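Local atomic coordinates of acyl carrier protein (Thermotoga maritima MSB8, PDB entry 6LVU), a protein that probably carries the growing fatty acid chain, on a phosphopantetheine arm, through the steps of fatty acid biosynthesis. Residues A[13-18]-A[48-53]; A[30-35]-A[67-72]; A[52-57]-A[74-79]. One frame throughout, in Å; residues are numbered along the deposited sequence.

In the fold
The three contacts tie helices 4-19, 42-54 and 69-79 and the intervening loop together, contacts 1 and 2 meeting in the apolar core and contact 3 lying nearer the surface. In the core Phe50 CD2 lies 3.7 Å from Ile72 CG2 and Ile15 CD1 3.9 Å from Val69 CG2. Contact 3 continues from contact 1 along helix 42-54, sharing Ser52 and Glu53, while Phe50 CB packs 4.0 Å from Ile76 CD1. Contacts 2 and 3, centres about 16 Å apart, both use helix 69-79. The Leu32 side chain of contact 2 lies about 9 Å from that of Ser40, the predicted attachment site of phosphopantetheine, which is absent here. Zinc ions accompany contact 1; contact 3 shares one.

Contact 1: residues A[13-18]-A[48-53]; sequences SIISEK and MDFESE. With ZN (zinc ion), chain D; ZN (zinc ion), chain E; ZN (zinc ion), chain C.
Phe50 and Ile14 make the tightest part of this contact, their side chains lying alongside each other and pointing opposite ways. The branch methyl CG2 of Ile14 comes obliquely to the ring, 3.4 Å from Phe50 CE1, and the longer arm carries CD1 to 3.7 Å from Phe50 CD1. Ile15, one residue on, reaches the ring at its edge and near its plane, with CG1 3.8 Å from Phe50 CZ. A phenyl group suits this place because its flat ring offers CE1 to the methyl of Ile14 and its CZ edge to Ile15, and all three residues are buried. The two segments belong to helices 4-19 and 42-54 of the acyl carrier protein helix bundle; locally they run 139° apart in direction, with axes 11.1 Å from each other, a separation that large apolar side chains fill. Ile72 of helix 69-79 packs on the ring, and Ile76 on the Phe50 side chain nearer its CB.

Toward solvent the interface changes to charge. Lys18 meets Asp49 from the opposite direction in a long salt bridge, NZ to OD2 3.5 Å, and its CE lies nearer to Asp49 OD2, at 3.0 Å. Asp49 OD1 binds a zinc ion at 2.1 Å together with Asp45 and a water; the zinc probably draws charge from the carboxylate, in keeping with so long a bridge. Glu53 serves both regions. Its CG, anti to the backbone N (chi1 -170°), lies 3.6 Å from Ile14 CD1, and the chain then bends at chi2 to put OE1 on another zinc ion. On helix 4-19 Glu17 chelates a third zinc through both carboxylate oxygens.

Contact 2: residues A[30-35]-A[67-72]; sequences AKLIDD and STVGDI
Lys31 and Thr68 bring their backbones together in a single antiparallel bridge, in which they are the non-hydrogen-bonded pair, flanked by two hydrogen bonds. Val69 N donates to Ala30 O at 2.9 Å, nearly along the C=O axis, and Leu32 N donates to Ser67 O at 3.1 Å, tilted 15° from the carbonyl plane. The same two carbonyl oxygens receive CA-H contacts, Thr68 CA lying 3.1 Å from Ala30 O and Lys31 CA 3.3 Å from Ser67 O, so each oxygen is approached by both an N-H and a C-H.

Polar side chains tie up backbone N-H groups within each segment. Thr68 and Asp71 form a capping box at the start of helix 69-79. The threonine, with OG1 held between its backbone N and carbonyl carbon (chi1 66°), turns that hydroxyl to accept from Asp71 N. In return Asp71 OD2 accepts from Ser67 N at 2.8 Å through its anti lone pair and from Thr68 N from above the carboxylate plane. Threonine and aspartate suit this helix start because short side chains can take up N-H groups left without helical partners. In the loop Asp35 OD2 accepts from Lys31 N at 2.9 Å, a nearly straight bond that, with Asp35 N to Lys31 O, closes the turn 31-35.

The apolar contacts are looser. Leu32 CD1 reaches Ile72 CD1 at 3.9 Å and Val69 CG2 at 4.1 Å, while its CD2 lies closer, against the Ser67 carbonyl; Ala30 fits a small methyl beside Val69.

Through this bridge the loop that leads toward helix 42-54 is fastened to the first turn of helix 69-79; Ile15 of helix 4-19 touches both Leu32 and Val69, and from that helix Phe8 packs on Val69 and Val11 on Ile72.

Contact 3: residues A[52-57]-A[74-79]; sequences SEFGVK and SYIEKK. With ZN (zinc ion), chain C.
Phe54 packs against Ile76 with their side chains at about a right angle, and the phenylalanine can be followed outward from the last turn of helix 42-54. Its CB lies 4.1 Å from Ile76 CG2. CG, anti to the carbonyl carbon (chi1 -58°), is nearer to the same methyl, at 3.8 Å. CD2 comes between the two isoleucine branches, and at the outer part of the ring CE2 meets Ile76 CD1 at 3.6 Å. The first torsion swings the ring beside the isoleucine, and CG2 stands over one face in a CH-pi contact, 4.0 Å from the centroid and 23° off the normal, while CG of Glu53, its neighbour in the chain, covers the opposite face toward the rim. A beta-branched isoleucine suits this position because its two arms reach neighbouring parts of one ring, CG2 toward CG and CD1 toward CE2.

Here helix 42-54 ends, and the loop after it runs beside the last turns of helix 69-79, in the acyl carrier protein helix bundle. Gly55 leaves the helical conformation with phi 68°, a value that a residue without a side chain takes easily. The turn brings Val56 to the other helix, where CG1 lies 3.6 Å from Lys79 CB; the side chains cross at an angle, and the short valine can rest on the aliphatic root of a lysine whose end leads away.

Lys57 points its CB away from helix 69-79, and its amine pairs instead with Glu51. Its carbonyl oxygen makes a loose and doubtful approach to the edge of Tyr75, whereas the tyrosine hydroxyl is hydrogen-bonded to Asp62 and to the backbone N of Asp59. Deeper in, Ile7 and Val11 of helix 4-19 touch Ile76, and Lys10 of that helix lies against Phe54.

Contact 1: residues A[13-18]-A[48-53]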
loop_
_atom_site.group_PDB
_atom_site.type_symbol
_atom_site.label_atom_id
_atom_site.label_comp_id
_atom_site.label_asym_id
_atom_site.label_seq_id
_atom_site.Cartn_x
_atom_site.Cartn_y
_atom_site.Cartn_z
ATOM N N SER A 13 2.294 -6.231 -5.798
ATOM C CA SER A 13 3.003 -6.038 -7.053
ATOM C C SER A 13 3.382 -4.574 -7.240
ATOM O O SER A 13 4.521 -4.254 -7.601
ATOM C CB SER A 13 2.128 -6.527 -8.211
ATOM O OG SER A 13 2.006 -7.947 -8.170
ATOM N N ILE A 14 2.434 -3.670 -7.007
ATOM C CA ILE A 14 2.722 -2.251 -7.169
ATOM C C ILE A 14 3.852 -1.830 -6.238
ATOM O O ILE A 14 4.762 -1.105 -6.646
ATOM C CB ILE A 14 1.447 -1.421 -6.931
ATOM C CG1 ILE A 14 0.421 -1.705 -8.039
ATOM C CG2 ILE A 14 1.762 0.041 -6.843
ATOM C CD1 ILE A 14 -0.977 -1.180 -7.724
ATOM N N ILE A 15 3.806 -2.277 -4.976
ATOM C CA ILE A 15 4.851 -1.879 -4.030
ATOM C C ILE A 15 6.192 -2.401 -4.498
ATOM O O ILE A 15 7.195 -1.672 -4.510
ATOM C CB ILE A 15 4.518 -2.371 -2.608
ATOM C CG1 ILE A 15 3.405 -1.530 -1.994
ATOM C CG2 ILE A 15 5.758 -2.338 -1.729
ATOM C CD1 ILE A 15 3.024 -1.976 -0.584
ATOM N N SER A 16 6.224 -3.665 -4.924
ATOM C CA SER A 16 7.451 -4.271 -5.418
ATOM C C SER A 16 7.951 -3.560 -6.666
ATOM O O SER A 16 9.158 -3.322 -6.808
ATOM C CB SER A 16 7.214 -5.751 -5.716
ATOM O OG SER A 16 8.412 -6.390 -6.112
ATOM N N GLU A 17 7.044 -3.209 -7.585
ATOM C CA GLU A 17 7.481 -2.531 -8.805
ATOM C C GLU A 17 8.090 -1.168 -8.490
ATOM O O GLU A 17 9.139 -0.809 -9.034
ATOM C CB GLU A 17 6.313 -2.370 -9.795
ATOM C CG GLU A 17 5.756 -3.669 -10.415
ATOM C CD GLU A 17 4.405 -3.469 -11.117
ATOM O OE1 GLU A 17 3.837 -4.433 -11.705
ATOM O OE2 GLU A 17 3.902 -2.333 -11.086
ATOM N N LYS A 18 7.470 -0.403 -7.584
ATOM C CA LYS A 18 7.883 0.980 -7.383
ATOM C C LYS A 18 8.932 1.149 -6.293
ATOM O O LYS A 18 9.810 2.002 -6.432
ATOM C CB LYS A 18 6.669 1.868 -7.100
ATOM C CG LYS A 18 5.908 2.180 -8.380
ATOM C CD LYS A 18 4.486 2.596 -8.145
ATOM C CE LYS A 18 3.835 2.961 -9.492
ATOM N NZ LYS A 18 2.647 2.112 -9.859
ATOM N N MET A 48 -1.760 7.235 -4.677
ATOM C CA MET A 48 -2.396 7.627 -5.929
ATOM C C MET A 48 -2.384 6.485 -6.933
ATOM O O MET A 48 -3.318 6.345 -7.733
ATOM C CB MET A 48 -1.709 8.854 -6.520
ATOM C CG MET A 48 -2.519 10.123 -6.362
ATOM S SD MET A 48 -1.515 11.533 -6.827
ATOM C CE MET A 48 -0.263 11.419 -5.556
ATOM N N ASP A 49 -1.336 5.668 -6.920
ATOM C CA ASP A 49 -1.318 4.518 -7.808
ATOM C C ASP A 49 -2.368 3.495 -7.386
ATOM O O ASP A 49 -3.098 2.972 -8.238
ATOM C CB ASP A 49 0.097 3.949 -7.845
ATOM C CG ASP A 49 1.098 4.979 -8.354
ATOM O OD1 ASP A 49 0.681 5.854 -9.149
ATOM O OD2 ASP A 49 2.275 4.959 -7.941
ATOM N N PHE A 50 -2.515 3.259 -6.070
ATOM C CA PHE A 50 -3.611 2.424 -5.572
ATOM C C PHE A 50 -4.970 3.042 -5.872
ATOM O O PHE A 50 -5.926 2.328 -6.198
ATOM C CB PHE A 50 -3.464 2.167 -4.064
ATOM C CG PHE A 50 -2.163 1.502 -3.682
ATOM C CD1 PHE A 50 -1.606 0.515 -4.493
ATOM C CD2 PHE A 50 -1.482 1.877 -2.544
ATOM C CE1 PHE A 50 -0.394 -0.078 -4.163
ATOM C CE2 PHE A 50 -0.276 1.273 -2.205
ATOM C CZ PHE A 50 0.266 0.302 -3.006
ATOM N N GLU A 51 -5.074 4.371 -5.767
ATOM C CA GLU A 51 -6.334 5.045 -6.081
ATOM C C GLU A 51 -6.766 4.765 -7.515
ATOM O O GLU A 51 -7.932 4.440 -7.770
ATOM C CB GLU A 51 -6.188 6.549 -5.855
ATOM C CG GLU A 51 -6.515 6.966 -4.432
ATOM C CD GLU A 51 -6.217 8.416 -4.138
ATOM O OE1 GLU A 51 -6.632 8.893 -3.060
ATOM O OE2 GLU A 51 -5.591 9.099 -4.980
ATOM N N SER A 52 -5.829 4.855 -8.457
ATOM C CA SER A 52 -6.126 4.588 -9.855
ATOM C C SER A 52 -6.249 3.097 -10.133
ATOM O O SER A 52 -6.935 2.702 -11.076
ATOM C CB SER A 52 -5.040 5.208 -10.734
ATOM O OG SER A 52 -4.919 4.527 -11.966
ATOM N N GLU A 53 -5.583 2.256 -9.344
ATOM C CA GLU A 53 -5.660 0.818 -9.565
ATOM C C GLU A 53 -7.051 0.264 -9.238
ATOM O O GLU A 53 -7.599 -0.549 -9.990
ATOM C CB GLU A 53 -4.572 0.130 -8.740
ATOM C CG GLU A 53 -4.373 -1.321 -9.029
ATOM C CD GLU A 53 -3.808 -1.566 -10.420
ATOM O OE1 GLU A 53 -4.058 -2.662 -10.965
ATOM O OE2 GLU A 53 -3.116 -0.672 -10.973
HETATM ZN ZN ZN D . 2.114 -2.728 -11.907
HETATM ZN ZN ZN E . 2.053 7.463 -9.101
HETATM ZN ZN ZN C . -2.809 -3.291 -12.522
HETATM O O HOH W 1 -3.206 -2.079 -14.364
HETATM O O HOH W 2 3.897 6.154 -9.529
#

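Contact 2: residues A[30-35]-A[67-72]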
loop_
_atom_site.group_PDB
_atom_site.type_symbol
_atom_site.label_atom_id
_atom_site.label_comp_id
_atom_site.label_asym_id
_atom_site.label_seq_id
_atom_site.Cartn_x
_atom_site.Cartn_y
_atom_site.Cartn_z
ATOM N N ALA A 30 4.359 -5.947 7.114
ATOM C CA ALA A 30 5.527 -5.134 6.790
ATOM C C ALA A 30 5.201 -3.650 6.923
ATOM O O ALA A 30 4.203 -3.170 6.378
ATOM C CB ALA A 30 6.014 -5.446 5.371
ATOM N N LYS A 31 6.046 -2.922 7.644
ATOM C CA LYS A 31 5.925 -1.474 7.725
ATOM C C LYS A 31 6.594 -0.875 6.492
ATOM O O LYS A 31 7.686 -1.305 6.100
ATOM C CB LYS A 31 6.575 -0.990 9.023
ATOM C CG LYS A 31 5.901 -1.636 10.243
ATOM C CD LYS A 31 6.700 -1.527 11.536
ATOM C CE LYS A 31 6.148 -0.496 12.486
ATOM N NZ LYS A 31 6.257 0.890 11.963
ATOM N N LEU A 32 5.910 0.071 5.837
ATOM C CA LEU A 32 6.458 0.640 4.606
ATOM C C LEU A 32 7.856 1.192 4.845
ATOM O O LEU A 32 8.806 0.840 4.136
ATOM C CB LEU A 32 5.553 1.747 4.058
ATOM C CG LEU A 32 4.150 1.544 3.473
ATOM C CD1 LEU A 32 4.013 0.238 2.682
ATOM C CD2 LEU A 32 3.114 1.635 4.581
ATOM N N ILE A 33 8.000 2.055 5.841
ATOM C CA ILE A 33 9.282 2.699 6.089
ATOM C C ILE A 33 10.258 1.714 6.722
ATOM O O ILE A 33 11.299 1.388 6.148
ATOM C CB ILE A 33 9.085 3.947 6.961
ATOM C CG1 ILE A 33 8.063 4.870 6.282
ATOM C CG2 ILE A 33 10.436 4.655 7.204
ATOM C CD1 ILE A 33 8.079 6.308 6.773
ATOM N N ASP A 34 9.905 1.182 7.894
ATOM C CA ASP A 34 10.888 0.473 8.704
ATOM C C ASP A 34 11.376 -0.800 8.025
ATOM O O ASP A 34 12.564 -1.128 8.101
ATOM C CB ASP A 34 10.292 0.155 10.068
ATOM C CG ASP A 34 10.729 1.136 11.137
ATOM O OD1 ASP A 34 10.758 0.747 12.331
ATOM O OD2 ASP A 34 11.044 2.297 10.781
ATOM N N ASP A 35 10.481 -1.540 7.371
ATOM C CA ASP A 35 10.828 -2.836 6.807
ATOM C C ASP A 35 11.176 -2.756 5.331
ATOM O O ASP A 35 12.188 -3.310 4.907
ATOM C CB ASP A 35 9.684 -3.838 7.027
ATOM C CG ASP A 35 9.438 -4.121 8.505
ATOM O OD1 ASP A 35 10.432 -4.198 9.264
ATOM O OD2 ASP A 35 8.261 -4.294 8.911
ATOM N N SER A 67 0.504 2.582 8.241
ATOM C CA SER A 67 1.826 2.181 8.693
ATOM C C SER A 67 2.338 0.925 8.012
ATOM O O SER A 67 3.523 0.849 7.689
ATOM C CB SER A 67 1.798 1.967 10.212
ATOM O OG SER A 67 3.060 1.561 10.697
ATOM N N THR A 68 1.470 -0.042 7.727
ATOM C CA THR A 68 1.868 -1.324 7.162
ATOM C C THR A 68 1.179 -1.571 5.825
ATOM O O THR A 68 0.261 -0.848 5.419
ATOM C CB THR A 68 1.520 -2.484 8.093
ATOM O OG1 THR A 68 0.097 -2.578 8.197
ATOM C CG2 THR A 68 2.114 -2.280 9.454
ATOM N N VAL A 69 1.635 -2.626 5.149
ATOM C CA VAL A 69 0.983 -3.066 3.923
ATOM C C VAL A 69 -0.467 -3.441 4.202
ATOM O O VAL A 69 -1.370 -3.089 3.439
ATOM C CB VAL A 69 1.760 -4.243 3.305
ATOM C CG1 VAL A 69 0.975 -4.877 2.164
ATOM C CG2 VAL A 69 3.107 -3.780 2.830
ATOM N N GLY A 70 -0.707 -4.141 5.316
ATOM C CA GLY A 70 -2.064 -4.522 5.675
ATOM C C GLY A 70 -2.986 -3.335 5.863
ATOM O O GLY A 70 -4.182 -3.425 5.564
ATOM N N ASP A 71 -2.446 -2.209 6.333
ATOM C CA ASP A 71 -3.247 -0.993 6.477
ATOM C C ASP A 71 -3.781 -0.531 5.135
ATOM O O ASP A 71 -4.946 -0.123 5.023
ATOM C CB ASP A 71 -2.407 0.126 7.093
ATOM C CG ASP A 71 -2.227 -0.028 8.580
ATOM O OD1 ASP A 71 -3.016 -0.775 9.190
ATOM O OD2 ASP A 71 -1.300 0.611 9.138
ATOM N N ILE A 72 -2.919 -0.527 4.110
ATOM C CA ILE A 72 -3.319 -0.148 2.759
ATOM C C ILE A 72 -4.418 -1.068 2.253
ATOM O O ILE A 72 -5.456 -0.620 1.764
ATOM C CB ILE A 72 -2.110 -0.172 1.807
ATOM C CG1 ILE A 72 -1.154 0.958 2.121
ATOM C CG2 ILE A 72 -2.558 -0.131 0.354
ATOM C CD1 ILE A 72 0.268 0.619 1.786
#

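Contact 3: residues A[52-57]-A[74-79]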
loop_
_atom_site.group_PDB
_atom_site.type_symbol
_atom_site.label_atom_id
_atom_site.label_comp_id
_atom_site.label_asym_id
_atom_site.label_seq_id
_atom_site.Cartn_x
_atom_site.Cartn_y
_atom_site.Cartn_z
ATOM N N SER A 52 -5.829 4.855 -8.457
ATOM C CA SER A 52 -6.126 4.588 -9.855
ATOM C C SER A 52 -6.249 3.097 -10.133
ATOM O O SER A 52 -6.935 2.702 -11.076
ATOM C CB SER A 52 -5.040 5.208 -10.734
ATOM O OG SER A 52 -4.919 4.527 -11.966
ATOM N N GLU A 53 -5.583 2.256 -9.344
ATOM C CA GLU A 53 -5.660 0.818 -9.565
ATOM C C GLU A 53 -7.051 0.264 -9.238
ATOM O O GLU A 53 -7.599 -0.549 -9.990
ATOM C CB GLU A 53 -4.572 0.130 -8.740
ATOM C CG GLU A 53 -4.373 -1.321 -9.029
ATOM C CD GLU A 53 -3.808 -1.566 -10.420
ATOM O OE1 GLU A 53 -4.058 -2.662 -10.965
ATOM O OE2 GLU A 53 -3.116 -0.672 -10.973
ATOM N N PHE A 54 -7.642 0.679 -8.124
ATOM C CA PHE A 54 -8.887 0.088 -7.661
ATOM C C PHE A 54 -10.079 1.013 -7.823
ATOM O O PHE A 54 -11.200 0.621 -7.475
ATOM C CB PHE A 54 -8.765 -0.331 -6.196
ATOM C CG PHE A 54 -7.666 -1.311 -5.939
ATOM C CD1 PHE A 54 -7.848 -2.652 -6.185
ATOM C CD2 PHE A 54 -6.443 -0.880 -5.463
ATOM C CE1 PHE A 54 -6.828 -3.555 -5.953
ATOM C CE2 PHE A 54 -5.422 -1.772 -5.224
ATOM C CZ PHE A 54 -5.611 -3.113 -5.472
ATOM N N GLY A 55 -9.864 2.242 -8.273
ATOM C CA GLY A 55 -10.970 3.169 -8.434
ATOM C C GLY A 55 -11.574 3.593 -7.119
ATOM O O GLY A 55 -12.803 3.619 -6.986
ATOM N N VAL A 56 -10.735 3.879 -6.125
ATOM C CA VAL A 56 -11.157 4.408 -4.838
ATOM C C VAL A 56 -10.322 5.645 -4.602
ATOM O O VAL A 56 -9.379 5.918 -5.337
ATOM C CB VAL A 56 -10.965 3.408 -3.681
ATOM C CG1 VAL A 56 -11.861 2.181 -3.860
ATOM C CG2 VAL A 56 -9.505 2.997 -3.590
ATOM N N LYS A 57 -10.626 6.369 -3.535
ATOM C CA LYS A 57 -9.699 7.413 -3.138
ATOM C C LYS A 57 -9.676 7.537 -1.628
ATOM O O LYS A 57 -10.569 7.071 -0.917
ATOM C CB LYS A 57 -10.031 8.774 -3.791
ATOM C CG LYS A 57 -9.293 9.010 -5.133
ATOM C CD LYS A 57 -9.036 10.494 -5.453
ATOM C CE LYS A 57 -8.287 11.233 -4.334
ATOM N NZ LYS A 57 -6.790 11.274 -4.511
ATOM N N SER A 74 -6.499 -2.950 3.924
ATOM C CA SER A 74 -7.751 -2.771 4.655
ATOM C C SER A 74 -8.429 -1.463 4.283
ATOM O O SER A 74 -9.654 -1.407 4.151
ATOM C CB SER A 74 -7.523 -2.831 6.162
ATOM O OG SER A 74 -7.374 -4.181 6.576
ATOM N N TYR A 75 -7.654 -0.398 4.096
ATOM C CA TYR A 75 -8.275 0.840 3.664
ATOM C C TYR A 75 -8.921 0.672 2.290
ATOM O O TYR A 75 -10.052 1.117 2.073
ATOM C CB TYR A 75 -7.249 1.970 3.678
ATOM C CG TYR A 75 -7.868 3.339 3.610
ATOM C CD1 TYR A 75 -8.074 4.088 4.762
ATOM C CD2 TYR A 75 -8.261 3.888 2.391
ATOM C CE1 TYR A 75 -8.654 5.351 4.701
ATOM C CE2 TYR A 75 -8.842 5.149 2.322
ATOM C CZ TYR A 75 -9.032 5.875 3.476
ATOM O OH TYR A 75 -9.607 7.129 3.391
ATOM N N ILE A 76 -8.236 -0.006 1.362
ATOM C CA ILE A 76 -8.829 -0.261 0.051
ATOM C C ILE A 76 -10.063 -1.138 0.182
ATOM O O ILE A 76 -11.103 -0.869 -0.441
ATOM C CB ILE A 76 -7.795 -0.892 -0.903
ATOM C CG1 ILE A 76 -6.648 0.080 -1.157
ATOM C CG2 ILE A 76 -8.431 -1.190 -2.221
ATOM C CD1 ILE A 76 -5.485 -0.545 -1.863
ATOM N N GLU A 77 -9.977 -2.194 1.005
ATOM C CA GLU A 77 -11.073 -3.141 1.106
ATOM C C GLU A 77 -12.337 -2.486 1.643
ATOM O O GLU A 77 -13.442 -2.840 1.224
ATOM C CB GLU A 77 -10.671 -4.326 1.989
ATOM C CG GLU A 77 -11.722 -5.413 2.018
ATOM C CD GLU A 77 -11.321 -6.592 2.891
ATOM O OE1 GLU A 77 -11.913 -7.682 2.711
ATOM O OE2 GLU A 77 -10.426 -6.425 3.761
ATOM N N LYS A 78 -12.201 -1.517 2.544
ATOM C CA LYS A 78 -13.392 -0.863 3.083
ATOM C C LYS A 78 -14.036 0.077 2.065
ATOM O O LYS A 78 -15.264 0.194 2.026
ATOM C CB LYS A 78 -13.046 -0.103 4.364
ATOM C CG LYS A 78 -14.212 0.719 4.917
ATOM C CD LYS A 78 -14.107 0.959 6.419
ATOM C CE LYS A 78 -12.782 1.596 6.796
ATOM N NZ LYS A 78 -12.808 3.076 6.631
ATOM N N LYS A 79 -13.250 0.709 1.205
ATOM C CA LYS A 79 -13.858 1.568 0.192
ATOM C C LYS A 79 -14.530 0.779 -0.922
ATOM O O LYS A 79 -15.219 1.371 -1.755
ATOM C CB LYS A 79 -12.808 2.512 -0.411
ATOM C CG LYS A 79 -12.628 3.833 0.345
ATOM C CD LYS A 79 -11.535 3.783 1.392
ATOM C CE LYS A 79 -11.562 5.043 2.259
ATOM N NZ LYS A 79 -12.945 5.388 2.737
HETATM ZN ZN ZN C . -2.809 -3.291 -12.522
HETATM O O HOH W 1 -3.206 -2.079 -14.364
#